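Glutathione S-transferase 2 (PDB 1TU7) joins glutathione to electrophilic compounds as a homodimeric Pi-class transferase and appears to play a central role in the parasite's detoxification system. Local coordinates at residues R18-D23 / R185-Y191; I87-C91 / S148-L154; L125-E129 / L169-L175; G138-I142 / F178-M182. All coordinates share one frame; numbering follows the deposited sequence.

Contact 1 of 4, residues R18-D23 / R185-Y191; sequences RLFLVD and RPKLKEY
Asp23, at the C-terminal end of helix 15-23, and Arg185, at the N-cap position of helix 186-197, supply the ionic part of this contact. Arg185 grips the carboxylate side-on, one nitrogen to each oxygen: NE reaches OD2 of Asp23 at 3.0 Å with an N-H...O angle of 161°, and NH2 reaches OD1 at 2.9 Å on its syn side. A weak second bond runs from NE to OD1. The bend of the arginine at chi3 (66°) turns this edge of the guanidinium to Asp23, yet the two planes remain 52° apart. Asp23 OD1 is also hydrogen-bonded by Tyr152 of helix 149-164.

Water extends the polar cluster. A single molecule donates to Asp23 OD2 at 2.8 Å and accepts from the backbone N of Lys187 at 3.0 Å, linking the carboxylate to the first turn of helix 186-197.

The rest of the contact is mainly apolar. Val22 uses both methyls against Tyr191: CG2 sits over one ring face in a CH-pi contact, 4.2 Å from the centroid, while CG1 lies 3.8 Å from Tyr191 CB. Leu19 CD2 meets Leu188 CD2 at 3.8 Å and also touches the Tyr191 ring, whose hydroxyl passes beyond Arg18 CD to a hydrogen bond with Glu15.

A helix of the thioredoxin-like N-terminal domain is thus joined to a helix of the C-terminal domain by an apolar patch with a bidentate salt bridge at one end. The positive guanidinium, the tyrosine hydroxyl and the water would together stabilise Asp23 as an anion and fix its rotation.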
# COMPACT_ATOMS: atom_id res chain seq x y z
N ARG A 18 -5.89 -0.40 15.46
CA ARG A 18 -6.47 -0.61 16.78
C ARG A 18 -5.74 -1.72 17.51
O ARG A 18 -5.42 -1.60 18.68
CB ARG A 18 -7.94 -0.96 16.66
CG ARG A 18 -8.81 0.17 16.17
CD ARG A 18 -10.23 -0.17 16.15
NE ARG A 18 -11.10 0.85 15.56
CZ ARG A 18 -11.94 0.64 14.57
NH1 ARG A 18 -12.00 -0.52 13.96
NH2 ARG A 18 -12.72 1.63 14.15
N LEU A 19 -5.45 -2.82 16.83
CA LEU A 19 -4.78 -3.95 17.46
C LEU A 19 -3.39 -3.56 17.93
O LEU A 19 -2.98 -3.95 19.02
CB LEU A 19 -4.72 -5.15 16.51
CG LEU A 19 -6.06 -5.82 16.21
CD1 LEU A 19 -6.04 -6.67 14.95
CD2 LEU A 19 -6.51 -6.66 17.41
N PHE A 20 -2.64 -2.83 17.10
CA PHE A 20 -1.33 -2.30 17.48
C PHE A 20 -1.42 -1.52 18.80
O PHE A 20 -0.70 -1.79 19.74
CB PHE A 20 -0.77 -1.45 16.33
CG PHE A 20 0.59 -0.86 16.57
CD1 PHE A 20 1.61 -1.17 15.69
CD2 PHE A 20 0.85 0.04 17.57
CE1 PHE A 20 2.87 -0.62 15.83
CE2 PHE A 20 2.14 0.59 17.70
CZ PHE A 20 3.13 0.24 16.83
N LEU A 21 -2.34 -0.57 18.85
CA LEU A 21 -2.48 0.34 19.97
C LEU A 21 -2.90 -0.44 21.21
O LEU A 21 -2.35 -0.25 22.28
CB LEU A 21 -3.47 1.44 19.62
CG LEU A 21 -3.05 2.39 18.51
CD1 LEU A 21 -4.21 3.18 18.02
CD2 LEU A 21 -1.96 3.35 19.00
N VAL A 22 -3.84 -1.34 21.05
CA VAL A 22 -4.33 -2.13 22.18
C VAL A 22 -3.21 -3.01 22.71
O VAL A 22 -2.96 -3.05 23.90
CB VAL A 22 -5.54 -2.98 21.78
CG1 VAL A 22 -5.82 -4.02 22.83
CG2 VAL A 22 -6.77 -2.11 21.60
N ASP A 23 -2.51 -3.72 21.84
CA ASP A 23 -1.48 -4.65 22.28
C ASP A 23 -0.30 -3.96 22.92
O ASP A 23 0.29 -4.47 23.88
CB ASP A 23 -1.00 -5.49 21.11
CG ASP A 23 -0.06 -6.58 21.54
OD1 ASP A 23 1.13 -6.54 21.11
OD2 ASP A 23 -0.45 -7.49 22.29
N ARG A 185 -2.11 -13.20 23.32
CA ARG A 185 -1.43 -12.10 23.98
C ARG A 185 -2.44 -11.43 24.90
O ARG A 185 -3.57 -11.21 24.49
CB ARG A 185 -0.87 -11.13 22.97
CG ARG A 185 0.19 -11.78 22.09
CD ARG A 185 0.65 -10.92 20.94
NE ARG A 185 1.35 -9.71 21.36
CZ ARG A 185 2.65 -9.62 21.60
NH1 ARG A 185 3.42 -10.68 21.49
NH2 ARG A 185 3.17 -8.45 21.91
N PRO A 186 -2.11 -11.18 26.16
CA PRO A 186 -3.16 -10.81 27.12
C PRO A 186 -4.04 -9.62 26.76
O PRO A 186 -5.26 -9.69 26.95
CB PRO A 186 -2.37 -10.54 28.39
CG PRO A 186 -1.25 -11.50 28.30
CD PRO A 186 -0.79 -11.33 26.83
N LYS A 187 -3.45 -8.55 26.23
CA LYS A 187 -4.24 -7.37 25.92
C LYS A 187 -5.16 -7.70 24.72
O LYS A 187 -6.28 -7.21 24.66
CB LYS A 187 -3.35 -6.15 25.64
CG LYS A 187 -2.62 -5.68 26.90
CD LYS A 187 -1.29 -4.97 26.66
CE LYS A 187 -0.44 -4.85 27.96
NZ LYS A 187 0.66 -5.88 28.12
N LEU A 188 -4.68 -8.51 23.79
CA LEU A 188 -5.50 -8.89 22.63
C LEU A 188 -6.56 -9.88 22.99
O LEU A 188 -7.65 -9.83 22.46
CB LEU A 188 -4.63 -9.41 21.48
CG LEU A 188 -3.68 -8.40 20.87
CD1 LEU A 188 -2.97 -8.96 19.67
CD2 LEU A 188 -4.38 -7.12 20.48
N LYS A 189 -6.29 -10.78 23.93
CA LYS A 189 -7.29 -11.75 24.33
C LYS A 189 -8.49 -11.01 24.88
O LYS A 189 -9.63 -11.32 24.52
CB LYS A 189 -6.72 -12.71 25.40
CG LYS A 189 -7.71 -13.76 25.87
CD LYS A 189 -7.04 -14.72 26.85
CE LYS A 189 -8.00 -15.80 27.32
NZ LYS A 189 -7.30 -16.69 28.29
N GLU A 190 -8.26 -10.08 25.78
CA GLU A 190 -9.36 -9.33 26.38
C GLU A 190 -10.12 -8.50 25.34
O GLU A 190 -11.36 -8.50 25.28
CB GLU A 190 -8.76 -8.44 27.46
CG GLU A 190 -9.65 -7.40 28.08
CD GLU A 190 -8.89 -6.55 29.11
OE1 GLU A 190 -7.79 -6.00 28.81
OE2 GLU A 190 -9.40 -6.46 30.24
N TYR A 191 -9.37 -7.84 24.47
CA TYR A 191 -9.97 -6.97 23.46
C TYR A 191 -10.82 -7.79 22.51
O TYR A 191 -11.93 -7.40 22.16
CB TYR A 191 -8.86 -6.26 22.71
CG TYR A 191 -9.34 -5.47 21.51
CD1 TYR A 191 -9.14 -5.93 20.24
CD2 TYR A 191 -10.00 -4.27 21.68
CE1 TYR A 191 -9.56 -5.20 19.13
CE2 TYR A 191 -10.45 -3.53 20.58
CZ TYR A 191 -10.22 -3.99 19.32
OH TYR A 191 -10.68 -3.24 18.25
O HOH W 1 -0.77 -8.23 24.92

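Contact 2 of 4, residues I87-C91 / S148-L154; sequences IDMFC and SYADYAL
Cys91 and Ala150 bring the backbones closest, their CA atoms 5.1 Å apart, where the short segments of helices 81-107 and 149-164 run nearly parallel, 14° apart, with axes 9.0 Å from each other. The small CB of Ala150 permits this approach: it rests 3.5 Å from the carbonyl O of Ile87 and also meets Cys91 CB.

Tyr149 reaches over from the start of its helix. With CG held between the backbone N and the carbonyl carbon (chi1 66°), the ring lies across helix 81-107 and touches three residues. Ile87 CD1 comes within 3.5 Å of Tyr149 CE2, and the hydroxyl OH ends 3.3 Å from Asp88 CA. Cys91 SG approaches the ring edge near its plane, 3.8 Å from Tyr149 CE1, a sulfur-aromatic contact, and presses against Ala153 CB as well. Farther on, Phe90 CE2 packs on Leu154 CD2 at 3.8 Å. The carboxylate of Asp88 faces the dimer interface, in a salt bridge with Arg68 of the second subunit.

Ser148 N donates to Asp151 OD2 at 2.9 Å, within the Ser-X-X-Asp pattern known from glutathione transferases at the start of this core helix. The arrangement is that of the all-helical C-terminal domain of the family.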
# COMPACT_ATOMS: atom_id res chain seq x y z
N ILE A 87 9.23 -6.80 6.88
CA ILE A 87 7.91 -6.65 7.45
C ILE A 87 7.00 -5.82 6.57
O ILE A 87 5.81 -6.07 6.54
CB ILE A 87 7.95 -6.11 8.88
CG1 ILE A 87 8.52 -4.69 8.96
CG2 ILE A 87 8.65 -7.12 9.77
CD1 ILE A 87 8.62 -4.14 10.37
N ASP A 88 7.55 -4.84 5.87
CA ASP A 88 6.78 -4.02 4.93
C ASP A 88 6.30 -4.89 3.79
O ASP A 88 5.12 -4.92 3.46
CB ASP A 88 7.70 -2.91 4.45
CG ASP A 88 7.05 -1.89 3.61
OD1 ASP A 88 5.85 -1.99 3.29
OD2 ASP A 88 7.77 -0.91 3.23
N MET A 89 7.23 -5.63 3.21
CA MET A 89 6.90 -6.53 2.12
C MET A 89 5.78 -7.50 2.57
O MET A 89 4.82 -7.75 1.85
CB MET A 89 8.16 -7.29 1.71
CG MET A 89 7.97 -8.24 0.58
SD MET A 89 9.48 -9.20 0.25
CE MET A 89 9.15 -10.64 1.15
N PHE A 90 5.93 -8.08 3.75
CA PHE A 90 4.95 -9.02 4.29
C PHE A 90 3.58 -8.34 4.45
O PHE A 90 2.56 -8.85 4.00
CB PHE A 90 5.46 -9.58 5.63
CG PHE A 90 4.89 -10.93 6.01
CD1 PHE A 90 5.73 -12.01 6.20
CD2 PHE A 90 3.55 -11.14 6.18
CE1 PHE A 90 5.25 -13.24 6.48
CE2 PHE A 90 3.08 -12.40 6.50
CZ PHE A 90 3.94 -13.45 6.64
N CYS A 91 3.59 -7.17 5.07
CA CYS A 91 2.38 -6.41 5.31
C CYS A 91 1.69 -6.05 4.00
O CYS A 91 0.47 -6.15 3.88
CB CYS A 91 2.69 -5.18 6.15
SG CYS A 91 1.21 -4.45 6.92
N SER A 148 6.21 -6.89 15.48
CA SER A 148 6.28 -5.79 14.54
C SER A 148 4.89 -5.42 14.09
O SER A 148 3.93 -6.17 14.32
CB SER A 148 7.12 -6.15 13.32
OG SER A 148 6.51 -7.20 12.56
N TYR A 149 4.76 -4.31 13.37
CA TYR A 149 3.43 -3.90 12.97
C TYR A 149 2.76 -4.92 12.07
O TYR A 149 1.53 -5.04 12.08
CB TYR A 149 3.42 -2.53 12.33
CG TYR A 149 4.11 -2.39 10.99
CD1 TYR A 149 3.39 -2.53 9.81
CD2 TYR A 149 5.46 -2.07 10.90
CE1 TYR A 149 3.99 -2.39 8.59
CE2 TYR A 149 6.06 -1.88 9.65
CZ TYR A 149 5.32 -2.05 8.50
OH TYR A 149 5.93 -1.85 7.27
N ALA A 150 3.56 -5.64 11.28
CA ALA A 150 3.00 -6.57 10.33
C ALA A 150 2.29 -7.72 11.02
O ALA A 150 1.34 -8.26 10.46
CB ALA A 150 4.08 -7.12 9.38
N ASP A 151 2.69 -8.07 12.24
CA ASP A 151 1.99 -9.11 12.98
C ASP A 151 0.52 -8.79 13.19
O ASP A 151 -0.34 -9.68 13.08
CB ASP A 151 2.66 -9.35 14.34
CG ASP A 151 4.01 -9.95 14.21
OD1 ASP A 151 4.16 -11.01 13.55
OD2 ASP A 151 4.97 -9.41 14.79
N TYR A 152 0.20 -7.54 13.48
CA TYR A 152 -1.20 -7.17 13.70
C TYR A 152 -2.02 -7.27 12.43
O TYR A 152 -3.16 -7.68 12.45
CB TYR A 152 -1.31 -5.76 14.30
CG TYR A 152 -0.49 -5.60 15.57
CD1 TYR A 152 0.61 -4.73 15.61
CD2 TYR A 152 -0.78 -6.33 16.71
CE1 TYR A 152 1.35 -4.60 16.74
CE2 TYR A 152 -0.03 -6.19 17.86
CZ TYR A 152 1.03 -5.34 17.86
OH TYR A 152 1.78 -5.21 19.00
N ALA A 153 -1.43 -6.86 11.32
CA ALA A 153 -2.11 -6.96 10.04
C ALA A 153 -2.35 -8.41 9.67
O ALA A 153 -3.45 -8.77 9.25
CB ALA A 153 -1.29 -6.27 9.00
N LEU A 154 -1.34 -9.25 9.83
CA LEU A 154 -1.53 -10.67 9.53
C LEU A 154 -2.58 -11.29 10.45
O LEU A 154 -3.43 -12.06 10.01
CB LEU A 154 -0.21 -11.43 9.61
CG LEU A 154 -0.31 -12.94 9.32
CD1 LEU A 154 -0.80 -13.22 7.93
CD2 LEU A 154 1.06 -13.56 9.53

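Contact 3 of 4, residues L125-E129 / L169-L175; sequences LAKFE and LDKFPLL
Glu129 sets its CG anti to the backbone N (chi1 178°) and then folds at chi2 (78°), which carries the carboxylate across to the backbone of Leu174 and Leu175. This joins two helices of the all-α C-terminal domain of the transferase fold: the side chain from helix 109-132 receives the amide groups at the N-terminal end of helix 173-183. Glu129 OE1 accepts from Leu174 N at 2.8 Å through its syn lone pair, and Glu129 OE2 accepts from Leu175 N at 2.9 Å, also on the syn side but 20° out of the carboxylate plane. Two bonds therefore hold the group against rotation, and the positive end of the helix dipole would probably favour its charged form.

Phe172, the N-cap residue, closes a type I turn from Leu169 and lays its ring on helix 109-132. One face is covered by Leu125 CB, 3.9 Å from the Phe172 ring centroid in a CH-pi contact, and Ala126 CA lies 3.6 Å from Phe172 CE2. Leu125 CD1 also reaches Leu169 CD2 at 3.8 Å. On the inner side, Phe128 CB packs on Leu175 CD2, while its ring leads on to Val94 and Leu97 of helix 81-107. Leu175 CD1 settles 3.4 Å from the carbonyl O of Leu125.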
# COMPACT_ATOMS: atom_id res chain seq x y z
N LEU A 125 -3.25 -18.19 1.10
CA LEU A 125 -2.72 -18.51 2.42
C LEU A 125 -1.43 -19.28 2.34
O LEU A 125 -0.55 -19.09 3.17
CB LEU A 125 -3.74 -19.30 3.25
CG LEU A 125 -5.01 -18.56 3.63
CD1 LEU A 125 -6.00 -19.48 4.30
CD2 LEU A 125 -4.70 -17.37 4.60
N ALA A 126 -1.32 -20.15 1.35
CA ALA A 126 -0.10 -20.92 1.18
C ALA A 126 1.11 -20.03 1.03
O ALA A 126 2.20 -20.36 1.50
CB ALA A 126 -0.22 -21.84 -0.00
N LYS A 127 0.95 -18.89 0.36
CA LYS A 127 2.06 -17.97 0.18
C LYS A 127 2.54 -17.46 1.54
O LYS A 127 3.72 -17.32 1.78
CB LYS A 127 1.64 -16.79 -0.71
CG LYS A 127 1.43 -17.19 -2.14
CD LYS A 127 0.64 -16.13 -2.94
CE LYS A 127 0.46 -16.58 -4.39
NZ LYS A 127 -0.21 -15.54 -5.21
N PHE A 128 1.59 -17.15 2.41
CA PHE A 128 1.93 -16.71 3.77
C PHE A 128 2.53 -17.79 4.67
O PHE A 128 3.42 -17.51 5.45
CB PHE A 128 0.73 -16.10 4.48
CG PHE A 128 0.23 -14.87 3.84
CD1 PHE A 128 -0.93 -14.85 3.14
CD2 PHE A 128 1.01 -13.71 3.90
CE1 PHE A 128 -1.37 -13.68 2.55
CE2 PHE A 128 0.58 -12.56 3.31
CZ PHE A 128 -0.60 -12.56 2.62
N GLU A 129 2.00 -19.01 4.57
CA GLU A 129 2.51 -20.12 5.34
C GLU A 129 3.99 -20.32 4.98
O GLU A 129 4.82 -20.56 5.87
CB GLU A 129 1.68 -21.36 5.03
CG GLU A 129 2.12 -22.64 5.72
CD GLU A 129 1.69 -22.74 7.17
OE1 GLU A 129 2.12 -23.71 7.84
OE2 GLU A 129 0.92 -21.91 7.65
N LEU A 169 -7.65 -22.39 7.93
CA LEU A 169 -6.28 -22.60 8.40
C LEU A 169 -5.96 -24.03 8.77
O LEU A 169 -4.85 -24.32 9.26
CB LEU A 169 -5.97 -21.69 9.58
CG LEU A 169 -6.17 -20.19 9.36
CD1 LEU A 169 -5.62 -19.37 10.55
CD2 LEU A 169 -5.59 -19.72 8.02
N ASP A 170 -6.89 -24.94 8.50
CA ASP A 170 -6.71 -26.36 8.82
C ASP A 170 -5.41 -26.89 8.23
O ASP A 170 -4.68 -27.63 8.91
CB ASP A 170 -7.88 -27.19 8.23
CG ASP A 170 -9.13 -27.18 9.09
OD1 ASP A 170 -9.15 -26.54 10.17
OD2 ASP A 170 -10.16 -27.80 8.74
N LYS A 171 -5.13 -26.53 6.98
CA LYS A 171 -3.97 -27.04 6.27
C LYS A 171 -2.72 -26.16 6.38
O LYS A 171 -1.70 -26.43 5.74
CB LYS A 171 -4.33 -27.25 4.80
CG LYS A 171 -5.49 -28.23 4.59
CD LYS A 171 -5.65 -28.62 3.13
CE LYS A 171 -6.81 -29.60 2.92
NZ LYS A 171 -7.24 -30.24 4.20
N PHE A 172 -2.79 -25.13 7.22
CA PHE A 172 -1.70 -24.16 7.35
C PHE A 172 -1.31 -24.02 8.81
O PHE A 172 -1.75 -23.13 9.50
CB PHE A 172 -2.13 -22.83 6.75
CG PHE A 172 -2.55 -22.94 5.33
CD1 PHE A 172 -3.88 -22.80 4.97
CD2 PHE A 172 -1.63 -23.24 4.34
CE1 PHE A 172 -4.27 -22.93 3.65
CE2 PHE A 172 -2.02 -23.39 3.02
CZ PHE A 172 -3.33 -23.22 2.67
N PRO A 173 -0.53 -24.95 9.32
CA PRO A 173 -0.27 -25.01 10.75
C PRO A 173 0.52 -23.83 11.32
O PRO A 173 0.27 -23.42 12.46
CB PRO A 173 0.49 -26.34 10.91
CG PRO A 173 1.05 -26.60 9.56
CD PRO A 173 0.12 -26.05 8.57
N LEU A 174 1.46 -23.29 10.57
CA LEU A 174 2.19 -22.11 11.07
C LEU A 174 1.23 -20.91 11.20
O LEU A 174 1.25 -20.21 12.19
CB LEU A 174 3.36 -21.73 10.18
CG LEU A 174 4.46 -22.79 10.00
CD1 LEU A 174 5.52 -22.32 9.03
CD2 LEU A 174 5.08 -23.13 11.32
N LEU A 175 0.36 -20.73 10.23
CA LEU A 175 -0.62 -19.65 10.31
C LEU A 175 -1.62 -19.85 11.41
O LEU A 175 -1.97 -18.90 12.11
CB LEU A 175 -1.33 -19.47 8.99
CG LEU A 175 -0.49 -19.02 7.81
CD1 LEU A 175 -1.31 -18.97 6.53
CD2 LEU A 175 0.16 -17.68 8.08

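Contact 4 of 4, residues G138-I142 / F178-M182; sequences GRNLI and FHQRM
Leu141 packs on Phe178 and Met182 in a contact between loop and helix: the connection from helix 109-132 to helix 149-164 lies along helix 173-183 within the C-terminal domain. Its inner part is apolar and its outer part is polar, with a water between loop and helix.

On the inner side, Leu141 does its touching through one branch, CD2, which lies 3.8 Å from Met182 SD and 4.0 Å from Phe178 CE2. The leucine and the phenylalanine side chains meet at about a right angle. Met182, one helical turn on from Phe178 and with its CG anti to the carbonyl carbon, holds that atom 3.6 Å above one face of the Phe178 ring, offset toward the rim. The ring edge receives something different: the carbonyl O of Asn140 lies in the ring plane, 3.5 Å from Phe178 CD2. Phe178 also touches Leu154 of helix 149-164 and Leu132 of helix 109-132. Ile142 takes the loop farther inward, its N-H bonded to OD1 of Asp151 on helix 149-164.

Arg181 forms the outer part. Extended as far as CD and then bent at chi3 (-54°), it brings NE to a water at 2.7 Å, and this water donates to the carbonyl O of Asn140 at 2.8 Å. The water sits in the guanidinium plane, at the edge. Arg181 NH1 also comes to 3.0 Å from the carbonyl O of Arg139.

The backbone carbonyl oxygen of Asn140 is thus satisfied by water while its neighbour is an aromatic edge, whose slightly positive hydrogens would suit it. The positive guanidinium, near the Arg139 carbonyl and linked by water to that of Asn140, would probably be attracted to the negative ends of both.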
# COMPACT_ATOMS: atom_id res chain seq x y z
N GLY A 138 9.10 -19.74 11.39
CA GLY A 138 7.69 -19.41 11.38
C GLY A 138 6.91 -19.82 12.61
O GLY A 138 5.69 -19.84 12.57
N ARG A 139 7.59 -20.10 13.70
CA ARG A 139 6.99 -20.69 14.89
C ARG A 139 6.68 -19.67 15.97
O ARG A 139 6.15 -20.02 17.03
CB ARG A 139 7.92 -21.77 15.45
CG ARG A 139 8.11 -22.90 14.46
CD ARG A 139 8.00 -24.29 15.04
NE ARG A 139 7.78 -25.29 14.00
CZ ARG A 139 6.64 -25.97 13.79
NH1 ARG A 139 5.55 -25.76 14.52
NH2 ARG A 139 6.60 -26.88 12.82
N ASN A 140 6.99 -18.41 15.70
CA ASN A 140 6.70 -17.35 16.65
C ASN A 140 6.02 -16.19 15.91
O ASN A 140 4.89 -16.33 15.47
CB ASN A 140 7.99 -16.98 17.42
CG ASN A 140 7.73 -16.25 18.75
OD1 ASN A 140 8.67 -16.04 19.56
ND2 ASN A 140 6.51 -15.92 19.00
N LEU A 141 6.69 -15.06 15.76
CA LEU A 141 6.12 -13.91 15.07
C LEU A 141 6.81 -13.69 13.73
O LEU A 141 7.75 -14.40 13.34
CB LEU A 141 6.20 -12.66 15.96
CG LEU A 141 5.57 -12.85 17.36
CD1 LEU A 141 5.90 -11.67 18.29
CD2 LEU A 141 4.07 -13.07 17.22
N ILE A 142 6.41 -12.65 12.99
CA ILE A 142 6.96 -12.48 11.65
C ILE A 142 8.48 -12.30 11.67
O ILE A 142 9.17 -12.84 10.83
CB ILE A 142 6.21 -11.35 10.92
CG1 ILE A 142 4.82 -11.84 10.50
CG2 ILE A 142 6.96 -10.86 9.70
CD1 ILE A 142 3.89 -10.74 10.07
N PHE A 178 0.13 -19.19 14.66
CA PHE A 178 0.39 -17.76 14.76
C PHE A 178 -0.87 -16.98 15.16
O PHE A 178 -0.84 -16.10 16.01
CB PHE A 178 0.97 -17.22 13.45
CG PHE A 178 1.01 -15.71 13.37
CD1 PHE A 178 -0.08 -14.99 12.89
CD2 PHE A 178 2.12 -15.02 13.81
CE1 PHE A 178 -0.04 -13.61 12.86
CE2 PHE A 178 2.15 -13.66 13.78
CZ PHE A 178 1.07 -12.94 13.30
N HIS A 179 -1.98 -17.28 14.50
CA HIS A 179 -3.23 -16.61 14.80
C HIS A 179 -3.60 -16.83 16.27
O HIS A 179 -3.99 -15.88 16.95
CB HIS A 179 -4.35 -17.07 13.85
CG HIS A 179 -5.71 -16.75 14.34
ND1 HIS A 179 -6.37 -15.58 14.03
CD2 HIS A 179 -6.52 -17.43 15.18
CE1 HIS A 179 -7.54 -15.57 14.66
NE2 HIS A 179 -7.65 -16.69 15.35
N GLN A 180 -3.43 -18.04 16.77
CA GLN A 180 -3.80 -18.32 18.15
C GLN A 180 -2.80 -17.65 19.08
O GLN A 180 -3.18 -17.18 20.14
CB GLN A 180 -3.86 -19.84 18.43
CG GLN A 180 -4.52 -20.16 19.80
CD GLN A 180 -5.97 -19.66 19.89
OE1 GLN A 180 -6.78 -20.01 19.04
NE2 GLN A 180 -6.29 -18.85 20.92
N ARG A 181 -1.53 -17.61 18.69
CA ARG A 181 -0.51 -16.97 19.53
C ARG A 181 -0.80 -15.49 19.73
O ARG A 181 -0.69 -14.96 20.84
CB ARG A 181 0.86 -17.17 18.88
CG ARG A 181 1.99 -16.55 19.66
CD ARG A 181 3.35 -16.78 19.03
NE ARG A 181 3.63 -18.18 18.78
CZ ARG A 181 3.89 -19.13 19.69
NH1 ARG A 181 4.12 -20.37 19.27
NH2 ARG A 181 3.92 -18.86 21.01
N MET A 182 -1.21 -14.83 18.65
CA MET A 182 -1.57 -13.42 18.73
C MET A 182 -2.79 -13.20 19.61
O MET A 182 -2.82 -12.29 20.46
CB MET A 182 -1.82 -12.89 17.33
CG MET A 182 -0.51 -12.74 16.55
SD MET A 182 0.61 -11.43 17.14
CE MET A 182 -0.38 -9.97 16.78
O HOH W 2 3.32 -18.56 16.08

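In the fold
From the N terminus, helix 15-23 is joined by helix 186-197 some 162 residues later; contact 1 closes this longest loop and ties the N-terminal to the C-terminal domain. The other three nest inside it, and each crosses the other two: 87-91 pairs forward with 148-154, 125-129 with 169-175, and 138-142 with 178-182. Contact 2 touches contact 1 through Tyr152 on Phe20 and contact 3 through Phe90 on Phe128. Contacts 3 and 4 share helix 173-183, Leu174 touching Gly138, and Leu188 of contact 1 packs on the Met182 carbonyl of contact 4. The interleaved closures bind the helical domain together, and the enclosing one joins it to the glutathione-binding thioredoxin-like part.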